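Local structure of metallophosphoesterase (Clostridium thermocellum, 4J6O) at residues A[76-81]-A[123-128]. The protein is the manganese-binding, calcineurin-like phosphatase domain of bacterial Pnkp, which probably removes 2',3'-phosphates from broken RNA ends during repair. Sequence-based numbering, arbitrary orientation.
Sequences VLKLVM and AKEPQE
The carboxylate of Glu125 is met by the ammonium group of Lys78 on the syn side of OE1, with the nitrogen tilted 32° out of the carboxylate plane. The grip is forked and not tight: Lys78 NZ donates to Glu125 OE1 at 3.2 Å and, weakly, to Glu125 OE2 at 3.3 Å. Together they form a salt bridge; Thr74 OG1 adds a weak hydrogen bond to Glu125 OE1. Lys78 CE follows its nitrogen in, 3.6 Å from both Glu125 OE1 and Glu125 OE2. The two side chains arrive from opposite directions, bridging backbones whose nearest CA atoms, those of Lys78 and Glu125, stand 11.1 Å apart. Lys78 covers about half of that gap with a chain extended beyond CG, whereas Glu125 bends at chi2 (-73°). Helix 73-86 is the crossover of a beta-alpha-beta unit of the calcineurin-like fold, linking the parallel neighbours 59-62 and 89-91; Asp65, a manganese ligand, sits in the loop leading to it. Glu125 comes just before Pro126, the N-cap of helix 127-138. Phe129 of that helix adds a cation-pi contact to Lys78 and packs against Leu77 and Met81.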
# COMPACT_ATOMS: atom_id res chain seq x y z
N VAL A 76 -5.59 -6.13 -9.92
CA VAL A 76 -4.55 -5.51 -9.12
C VAL A 76 -3.74 -6.59 -8.38
O VAL A 76 -2.52 -6.57 -8.33
CB VAL A 76 -5.12 -4.51 -8.07
CG1 VAL A 76 -4.04 -4.04 -7.11
CG2 VAL A 76 -5.74 -3.29 -8.80
N LEU A 77 -4.45 -7.54 -7.77
CA LEU A 77 -3.75 -8.57 -7.02
C LEU A 77 -2.84 -9.39 -7.91
O LEU A 77 -1.67 -9.67 -7.56
CB LEU A 77 -4.77 -9.49 -6.33
CG LEU A 77 -5.32 -8.90 -5.04
CD1 LEU A 77 -6.56 -9.68 -4.66
CD2 LEU A 77 -4.28 -8.96 -3.95
N LYS A 78 -3.35 -9.78 -9.06
CA LYS A 78 -2.52 -10.61 -9.95
C LYS A 78 -1.27 -9.85 -10.38
O LYS A 78 -0.19 -10.41 -10.47
CB LYS A 78 -3.33 -11.00 -11.19
CG LYS A 78 -4.44 -11.97 -10.87
CD LYS A 78 -5.37 -12.17 -12.03
CE LYS A 78 -6.62 -12.88 -11.58
NZ LYS A 78 -7.39 -13.24 -12.75
N LEU A 79 -1.45 -8.58 -10.71
CA LEU A 79 -0.34 -7.77 -11.17
C LEU A 79 0.69 -7.63 -10.06
O LEU A 79 1.86 -7.87 -10.26
CB LEU A 79 -0.82 -6.41 -11.70
CG LEU A 79 0.30 -5.47 -12.13
CD1 LEU A 79 0.86 -6.03 -13.44
CD2 LEU A 79 -0.23 -4.03 -12.34
N VAL A 80 0.25 -7.20 -8.87
CA VAL A 80 1.19 -6.96 -7.78
C VAL A 80 1.91 -8.23 -7.29
O VAL A 80 3.13 -8.24 -7.07
CB VAL A 80 0.47 -6.28 -6.58
CG1 VAL A 80 1.43 -6.14 -5.43
CG2 VAL A 80 -0.04 -4.95 -7.04
N MET A 81 1.14 -9.32 -7.19
CA MET A 81 1.76 -10.59 -6.80
C MET A 81 2.85 -11.08 -7.78
O MET A 81 3.91 -11.56 -7.36
CB MET A 81 0.68 -11.64 -6.64
CG MET A 81 -0.12 -11.34 -5.41
SD MET A 81 -1.19 -12.69 -5.05
CE MET A 81 -2.44 -12.24 -6.12
N ALA A 123 -14.84 -14.00 -5.67
CA ALA A 123 -15.75 -15.11 -5.89
C ALA A 123 -15.70 -15.63 -7.32
O ALA A 123 -15.94 -16.81 -7.56
CB ALA A 123 -17.16 -14.69 -5.54
N LYS A 124 -15.39 -14.75 -8.26
CA LYS A 124 -15.29 -15.13 -9.66
C LYS A 124 -13.99 -15.87 -10.04
O LYS A 124 -13.81 -16.25 -11.19
CB LYS A 124 -15.45 -13.88 -10.54
CG LYS A 124 -16.66 -13.04 -10.19
CD LYS A 124 -16.70 -11.73 -11.00
CE LYS A 124 -17.96 -10.91 -10.66
NZ LYS A 124 -18.24 -9.85 -11.68
N GLU A 125 -13.09 -16.05 -9.08
CA GLU A 125 -11.77 -16.65 -9.35
C GLU A 125 -11.74 -18.05 -8.79
O GLU A 125 -12.52 -18.35 -7.88
CB GLU A 125 -10.67 -15.84 -8.66
CG GLU A 125 -10.54 -14.41 -9.14
CD GLU A 125 -9.91 -14.35 -10.52
OE1 GLU A 125 -10.16 -13.36 -11.25
OE2 GLU A 125 -9.17 -15.29 -10.88
N PRO A 126 -10.85 -18.90 -9.32
CA PRO A 126 -10.66 -20.26 -8.78
C PRO A 126 -10.05 -20.25 -7.39
O PRO A 126 -9.65 -19.21 -6.88
CB PRO A 126 -9.69 -20.91 -9.78
CG PRO A 126 -9.03 -19.80 -10.45
CD PRO A 126 -10.03 -18.68 -10.52
N GLN A 127 -9.95 -21.43 -6.80
CA GLN A 127 -9.58 -21.56 -5.40
C GLN A 127 -8.09 -21.49 -5.19
O GLN A 127 -7.63 -20.94 -4.19
CB GLN A 127 -10.08 -22.90 -4.87
CG GLN A 127 -9.76 -23.12 -3.41
CD GLN A 127 -10.41 -22.08 -2.53
OE1 GLN A 127 -11.55 -21.66 -2.77
NE2 GLN A 127 -9.70 -21.64 -1.50
N GLU A 128 -7.34 -22.08 -6.12
CA GLU A 128 -5.88 -22.01 -6.04
C GLU A 128 -5.39 -20.55 -6.07
O GLU A 128 -4.40 -20.23 -5.43
CB GLU A 128 -5.20 -22.85 -7.13
CG GLU A 128 -5.47 -22.39 -8.57
CD GLU A 128 -6.64 -23.13 -9.23
OE1 GLU A 128 -6.69 -23.16 -10.48
OE2 GLU A 128 -7.51 -23.67 -8.51